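Local coordinates for protein transmembrane oligosaccharyl transferase (Archaeoglobus fulgidus, PDB 3WAJ) that is an archaeal membrane-embedded oligosaccharyl transferase of the STT3/AglB family, with a GT-C-type N-terminal region and a bound zinc ion, at residues L30-S35 and A491-A496; F37-R42 and P499-Y504. One frame throughout, in Å; residues are numbered along the deposited sequence.

Both contacts bring the connection between helices 19-30 and 47-60 against the connection between helices 474-491 and 501-513, and both are partly buried, each with buried and exposed residues among those that touch. Their chemistry differs. Contact 1 is small packing with no hydrogen bond between its segments, and its two chains advance in the same sense. In contact 2 that order is reversed, since Trp39 faces Lys501 while the later Arg42 faces Pro499, and aromatic rings and a guanidinium group do the work. Arg42 also ties the two together: its NH1 probably donates to Ala496 O (3.0 Å) and Ser35 O (3.2 Å), one from each segment of contact 1.

Contact 1: residues L30-S35 and A491-A496; sequences LNPWNS and AQSSYA
Asn31 lies against Ser493 and Ser494 along most of its side chain. Its CB sits 3.2 Å from Ser493 OG, a hydroxyl swung anti to its own backbone N (chi1 165°) and thereby carried to Asn31. CG is more distant from the same oxygen, at 3.9 Å, and ND2 packs beside Ser494 CB. The polar end is held from outside the two segments: OD1 accepts from Lys26 NZ, and ND2 makes a weak hydrogen bond to Asp490 OD1. Asn31 and Pro32 are the central residues of a type I beta turn from Leu30 to Trp33, and Pro32 is the N-cap of helix 33-36, so the contact sets a helix start in the N-terminal STT3 region against the loop that follows helix 474-491. The carbonyl of Ser493 is directed at the Pro32 ring, its O 3.3 Å from Pro32 CB and equally near CD; the proline N has no hydrogen to offer it. Ile156 and Leu157, in another loop, also touch Pro32. Further along, Pro32 CB approaches Ala496 CB at 4.2 Å, and that methyl is closer still to Ser35 CB, at 3.4 Å.

Contact 2: residues F37-R42 and P499-Y504; sequences FTWTVR and PNKQWY
The backbones around Trp39 and Arg42 keep their distance from those of Lys501 and Pro499, the CA atoms of Trp39 and Lys501 lying 7.6 Å apart, and side chains bridge the gap. The indole of Trp39 reaches over the start of helix 501-513. One face receives Lys501, whose CD lies 3.7 Å from the centroid of the five-membered ring, over its face, in a CH-pi contact, while CB lies over the rim; Thr38 CB packs on the opposite face. CH2 brings the edge of the ring to Pro499 O at 3.5 Å. CZ3 touches Tyr504 CB, and the two aromatic rings meet obliquely, their planes at 51°.

Tyr504 lies one helical turn beyond Asn500, the N-cap residue, whose OD1 accepts from Trp503 N in a capping bond. A trans first torsion (chi1 -176°) sends the phenol of Tyr504 out toward Thr40, whose CG2 methyl stands 4.0 Å above the ring centre. Thr40 OG1, which hydrogen-bonds to Arg106 NH1, lies 3.2 Å from Tyr504 OH.

Arg42, extended from CG to NE, delivers NE to Pro499 O in a 2.8 Å hydrogen bond that is nearly straight, at 167° about the hydrogen. The acceptor lies close to the guanidinium plane, although the donor is tilted from the carbonyl plane. NH2 donates to Gly498 O.

The 37-42 loop leads toward helix 47-60, whose first residue, Asp47, binds the zinc ion; Pro499 has its side chain about 14 Å from that metal. With its guanidinium gripped by carbonyl oxygens from both connections, Arg42 would be restrained in rotation, and its positive charge probably offsets the repulsion between the clustered carbonyl oxygens at the join of the two connections.

Contact 1: residues L30-S35 and A491-A496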
loop_
_atom_site.group_PDB
_atom_site.type_symbol
_atom_site.label_atom_id
_atom_site.label_comp_id
_atom_site.label_asym_id
_atom_site.label_seq_id
_atom_site.Cartn_x
_atom_site.Cartn_y
_atom_site.Cartn_z
ATOM N N LEU A 30 10.818 10.423 -17.577
ATOM C CA LEU A 30 12.179 10.979 -17.540
ATOM C C LEU A 30 12.658 11.392 -16.150
ATOM O O LEU A 30 13.758 11.034 -15.730
ATOM C CB LEU A 30 12.293 12.173 -18.491
ATOM C CG LEU A 30 12.856 11.969 -19.895
ATOM C CD1 LEU A 30 12.489 10.618 -20.494
ATOM C CD2 LEU A 30 12.386 13.105 -20.792
ATOM N N ASN A 31 11.842 12.166 -15.447
ATOM C CA ASN A 31 12.185 12.590 -14.091
ATOM C C ASN A 31 12.614 11.476 -13.110
ATOM O O ASN A 31 13.663 11.601 -12.477
ATOM C CB ASN A 31 11.072 13.460 -13.498
ATOM C CG ASN A 31 11.290 14.928 -13.756
ATOM O OD1 ASN A 31 11.393 15.357 -14.906
ATOM N ND2 ASN A 31 11.367 15.713 -12.685
ATOM N N PRO A 32 11.825 10.384 -12.990
ATOM C CA PRO A 32 12.241 9.390 -11.995
ATOM C C PRO A 32 13.044 8.236 -12.600
ATOM O O PRO A 32 13.255 7.241 -11.910
ATOM C CB PRO A 32 10.901 8.860 -11.479
ATOM C CG PRO A 32 10.041 8.853 -12.718
ATOM C CD PRO A 32 10.496 10.051 -13.552
ATOM N N TRP A 33 13.479 8.368 -13.851
ATOM C CA TRP A 33 14.176 7.292 -14.559
ATOM C C TRP A 33 15.261 6.564 -13.735
ATOM O O TRP A 33 15.337 5.328 -13.746
ATOM C CB TRP A 33 14.777 7.829 -15.868
ATOM C CG TRP A 33 15.453 6.775 -16.658
ATOM C CD1 TRP A 33 16.723 6.310 -16.488
ATOM C CD2 TRP A 33 14.896 6.037 -17.754
ATOM N NE1 TRP A 33 16.992 5.326 -17.409
ATOM C CE2 TRP A 33 15.890 5.138 -18.199
ATOM C CE3 TRP A 33 13.651 6.047 -18.398
ATOM C CZ2 TRP A 33 15.677 4.252 -19.259
ATOM C CZ3 TRP A 33 13.441 5.176 -19.451
ATOM C CH2 TRP A 33 14.449 4.286 -19.874
ATOM N N ASN A 34 16.095 7.318 -13.027
ATOM C CA ASN A 34 17.206 6.704 -12.300
ATOM C C ASN A 34 16.801 6.106 -10.951
ATOM O O ASN A 34 17.571 5.367 -10.339
ATOM C CB ASN A 34 18.397 7.671 -12.159
ATOM C CG ASN A 34 19.031 8.019 -13.503
ATOM O OD1 ASN A 34 19.231 7.151 -14.356
ATOM N ND2 ASN A 34 19.340 9.297 -13.698
ATOM N N SER A 35 15.597 6.425 -10.492
ATOM C CA SER A 35 15.066 5.770 -9.299
ATOM C C SER A 35 14.478 4.390 -9.632
ATOM O O SER A 35 14.450 3.494 -8.791
ATOM C CB SER A 35 14.005 6.635 -8.613
ATOM O OG SER A 35 14.454 7.956 -8.424
ATOM N N ALA A 491 8.987 18.505 -8.869
ATOM C CA ALA A 491 9.681 18.145 -7.630
ATOM C C ALA A 491 9.198 16.830 -7.020
ATOM O O ALA A 491 9.945 16.182 -6.291
ATOM C CB ALA A 491 9.553 19.250 -6.621
ATOM N N GLN A 492 7.949 16.451 -7.287
ATOM C CA GLN A 492 7.408 15.203 -6.752
ATOM C C GLN A 492 7.632 14.030 -7.694
ATOM O O GLN A 492 7.487 12.890 -7.310
ATOM C CB GLN A 492 5.912 15.346 -6.494
ATOM C CG GLN A 492 5.533 16.297 -5.389
ATOM C CD GLN A 492 4.024 16.454 -5.285
ATOM O OE1 GLN A 492 3.272 15.798 -6.011
ATOM N NE2 GLN A 492 3.575 17.322 -4.383
ATOM N N SER A 493 7.978 14.337 -8.935
ATOM C CA SER A 493 8.065 13.358 -10.004
ATOM C C SER A 493 9.481 12.813 -10.116
ATOM O O SER A 493 9.752 11.887 -10.889
ATOM C CB SER A 493 7.673 14.044 -11.311
ATOM O OG SER A 493 8.046 13.282 -12.430
ATOM N N SER A 494 10.388 13.387 -9.337
ATOM C CA SER A 494 11.803 13.073 -9.484
ATOM C C SER A 494 12.278 11.954 -8.555
ATOM O O SER A 494 13.354 11.393 -8.752
ATOM C CB SER A 494 12.657 14.336 -9.342
ATOM O OG SER A 494 12.321 15.062 -8.177
ATOM N N TYR A 495 11.468 11.616 -7.558
ATOM C CA TYR A 495 11.774 10.484 -6.684
ATOM C C TYR A 495 10.787 9.336 -6.889
ATOM O O TYR A 495 9.590 9.561 -7.043
ATOM C CB TYR A 495 11.787 10.911 -5.207
ATOM C CG TYR A 495 10.432 11.331 -4.640
ATOM C CD1 TYR A 495 9.906 12.603 -4.897
ATOM C CD2 TYR A 495 9.688 10.466 -3.830
ATOM C CE1 TYR A 495 8.667 12.999 -4.376
ATOM C CE2 TYR A 495 8.446 10.853 -3.302
ATOM C CZ TYR A 495 7.941 12.123 -3.581
ATOM O OH TYR A 495 6.716 12.519 -3.069
ATOM N N ALA A 496 11.289 8.106 -6.891
ATOM C CA ALA A 496 10.416 6.939 -6.947
ATOM C C ALA A 496 10.656 6.028 -5.748
ATOM O O ALA A 496 11.776 5.921 -5.246
ATOM C CB ALA A 496 10.606 6.175 -8.251
#

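Contact 2: residues F37-R42 and P499-Y504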
loop_
_atom_site.group_PDB
_atom_site.type_symbol
_atom_site.label_atom_id
_atom_site.label_comp_id
_atom_site.label_asym_id
_atom_site.label_seq_id
_atom_site.Cartn_x
_atom_site.Cartn_y
_atom_site.Cartn_z
ATOM N N PHE A 37 15.374 2.657 -12.761
ATOM C CA PHE A 37 16.463 1.862 -13.320
ATOM C C PHE A 37 17.778 2.057 -12.563
ATOM O O PHE A 37 18.651 2.804 -12.989
ATOM C CB PHE A 37 16.593 2.096 -14.828
ATOM C CG PHE A 37 15.317 1.823 -15.573
ATOM C CD1 PHE A 37 14.891 0.512 -15.791
ATOM C CD2 PHE A 37 14.509 2.866 -16.003
ATOM C CE1 PHE A 37 13.689 0.243 -16.449
ATOM C CE2 PHE A 37 13.305 2.610 -16.668
ATOM C CZ PHE A 37 12.897 1.296 -16.889
ATOM N N THR A 38 17.889 1.362 -11.431
ATOM C CA THR A 38 19.066 1.416 -10.571
ATOM C C THR A 38 19.707 0.050 -10.517
ATOM O O THR A 38 19.783 -0.657 -11.528
ATOM C CB THR A 38 18.708 1.740 -9.130
ATOM O OG1 THR A 38 17.348 2.187 -9.049
ATOM C CG2 THR A 38 19.652 2.775 -8.547
ATOM N N TRP A 39 20.129 -0.329 -9.312
ATOM C CA TRP A 39 20.819 -1.594 -9.093
ATOM C C TRP A 39 19.969 -2.788 -9.540
ATOM O O TRP A 39 20.503 -3.858 -9.794
ATOM C CB TRP A 39 21.247 -1.723 -7.625
ATOM C CG TRP A 39 20.347 -0.976 -6.691
ATOM C CD1 TRP A 39 20.513 0.302 -6.233
ATOM C CD2 TRP A 39 19.129 -1.460 -6.105
ATOM N NE1 TRP A 39 19.475 0.639 -5.391
ATOM C CE2 TRP A 39 18.611 -0.424 -5.295
ATOM C CE3 TRP A 39 18.427 -2.669 -6.187
ATOM C CZ2 TRP A 39 17.410 -0.556 -4.573
ATOM C CZ3 TRP A 39 17.254 -2.809 -5.468
ATOM C CH2 TRP A 39 16.745 -1.753 -4.677
ATOM N N THR A 40 18.654 -2.591 -9.635
ATOM C CA THR A 40 17.756 -3.550 -10.281
ATOM C C THR A 40 16.673 -2.722 -10.960
ATOM O O THR A 40 16.696 -1.495 -10.853
ATOM C CB THR A 40 17.104 -4.490 -9.247
ATOM O OG1 THR A 40 16.587 -5.656 -9.896
ATOM C CG2 THR A 40 15.961 -3.777 -8.527
ATOM N N VAL A 41 15.728 -3.347 -11.661
ATOM C CA VAL A 41 14.586 -2.552 -12.108
ATOM C C VAL A 41 13.559 -2.623 -11.005
ATOM O O VAL A 41 13.098 -3.697 -10.604
ATOM C CB VAL A 41 14.029 -2.895 -13.527
ATOM C CG1 VAL A 41 14.235 -4.319 -13.855
ATOM C CG2 VAL A 41 12.532 -2.493 -13.659
ATOM N N ARG A 42 13.225 -1.448 -10.508
ATOM C CA ARG A 42 12.687 -1.306 -9.174
ATOM C C ARG A 42 11.311 -0.669 -9.260
ATOM O O ARG A 42 11.190 0.538 -9.441
ATOM C CB ARG A 42 13.670 -0.446 -8.373
ATOM C CG ARG A 42 13.210 0.008 -7.034
ATOM C CD ARG A 42 14.266 0.887 -6.381
ATOM N NE ARG A 42 13.801 1.301 -5.064
ATOM C CZ ARG A 42 13.438 2.535 -4.763
ATOM N NH1 ARG A 42 13.532 3.488 -5.686
ATOM N NH2 ARG A 42 13.000 2.813 -3.541
ATOM N N PRO A 499 11.246 -0.990 -2.650
ATOM C CA PRO A 499 12.214 -1.507 -1.670
ATOM C C PRO A 499 13.587 -0.824 -1.805
ATOM O O PRO A 499 13.983 -0.436 -2.908
ATOM C CB PRO A 499 12.341 -2.988 -2.061
ATOM C CG PRO A 499 12.055 -2.995 -3.546
ATOM C CD PRO A 499 10.926 -1.988 -3.688
ATOM N N ASN A 500 14.296 -0.648 -0.693
ATOM C CA ASN A 500 15.671 -0.179 -0.780
ATOM C C ASN A 500 16.583 -1.380 -1.089
ATOM O O ASN A 500 16.128 -2.535 -1.090
ATOM C CB ASN A 500 16.097 0.597 0.483
ATOM C CG ASN A 500 16.097 -0.260 1.779
ATOM O OD1 ASN A 500 16.112 -1.495 1.746
ATOM N ND2 ASN A 500 16.123 0.422 2.928
ATOM N N LYS A 501 17.856 -1.119 -1.356
ATOM C CA LYS A 501 18.770 -2.167 -1.781
ATOM C C LYS A 501 18.994 -3.239 -0.710
ATOM O O LYS A 501 19.140 -4.433 -1.032
ATOM C CB LYS A 501 20.090 -1.554 -2.256
ATOM C CG LYS A 501 21.138 -2.583 -2.649
ATOM C CD LYS A 501 22.063 -2.039 -3.756
ATOM C CE LYS A 501 23.215 -2.998 -4.025
ATOM N NZ LYS A 501 24.057 -3.128 -2.816
ATOM N N GLN A 502 18.999 -2.820 0.554
ATOM C CA GLN A 502 19.149 -3.764 1.658
ATOM C C GLN A 502 18.045 -4.817 1.645
ATOM O O GLN A 502 18.321 -6.021 1.708
ATOM C CB GLN A 502 19.177 -3.035 3.003
ATOM C CG GLN A 502 20.402 -2.164 3.207
ATOM C CD GLN A 502 20.101 -0.707 2.979
ATOM O OE1 GLN A 502 19.261 -0.363 2.144
ATOM N NE2 GLN A 502 20.759 0.168 3.745
ATOM N N TRP A 503 16.800 -4.349 1.559
ATOM C CA TRP A 503 15.630 -5.229 1.466
ATOM C C TRP A 503 15.629 -6.090 0.213
ATOM O O TRP A 503 15.403 -7.298 0.272
ATOM C CB TRP A 503 14.357 -4.401 1.453
ATOM C CG TRP A 503 13.628 -4.320 2.756
ATOM C CD1 TRP A 503 13.522 -3.221 3.577
ATOM C CD2 TRP A 503 12.861 -5.363 3.378
ATOM N NE1 TRP A 503 12.738 -3.522 4.669
ATOM C CE2 TRP A 503 12.313 -4.827 4.569
ATOM C CE3 TRP A 503 12.575 -6.697 3.036
ATOM C CZ2 TRP A 503 11.516 -5.578 5.428
ATOM C CZ3 TRP A 503 11.774 -7.445 3.874
ATOM C CH2 TRP A 503 11.252 -6.888 5.067
ATOM N N TYR A 504 15.864 -5.472 -0.935
ATOM C CA TYR A 504 15.824 -6.236 -2.175
ATOM C C TYR A 504 16.877 -7.333 -2.157
ATOM O O TYR A 504 16.599 -8.466 -2.570
ATOM C CB TYR A 504 15.973 -5.343 -3.415
ATOM C CG TYR A 504 15.841 -6.108 -4.714
ATOM C CD1 TYR A 504 14.601 -6.267 -5.332
ATOM C CD2 TYR A 504 16.965 -6.679 -5.322
ATOM C CE1 TYR A 504 14.480 -6.982 -6.523
ATOM C CE2 TYR A 504 16.857 -7.398 -6.512
ATOM C CZ TYR A 504 15.619 -7.545 -7.108
ATOM O OH TYR A 504 15.541 -8.249 -8.280
#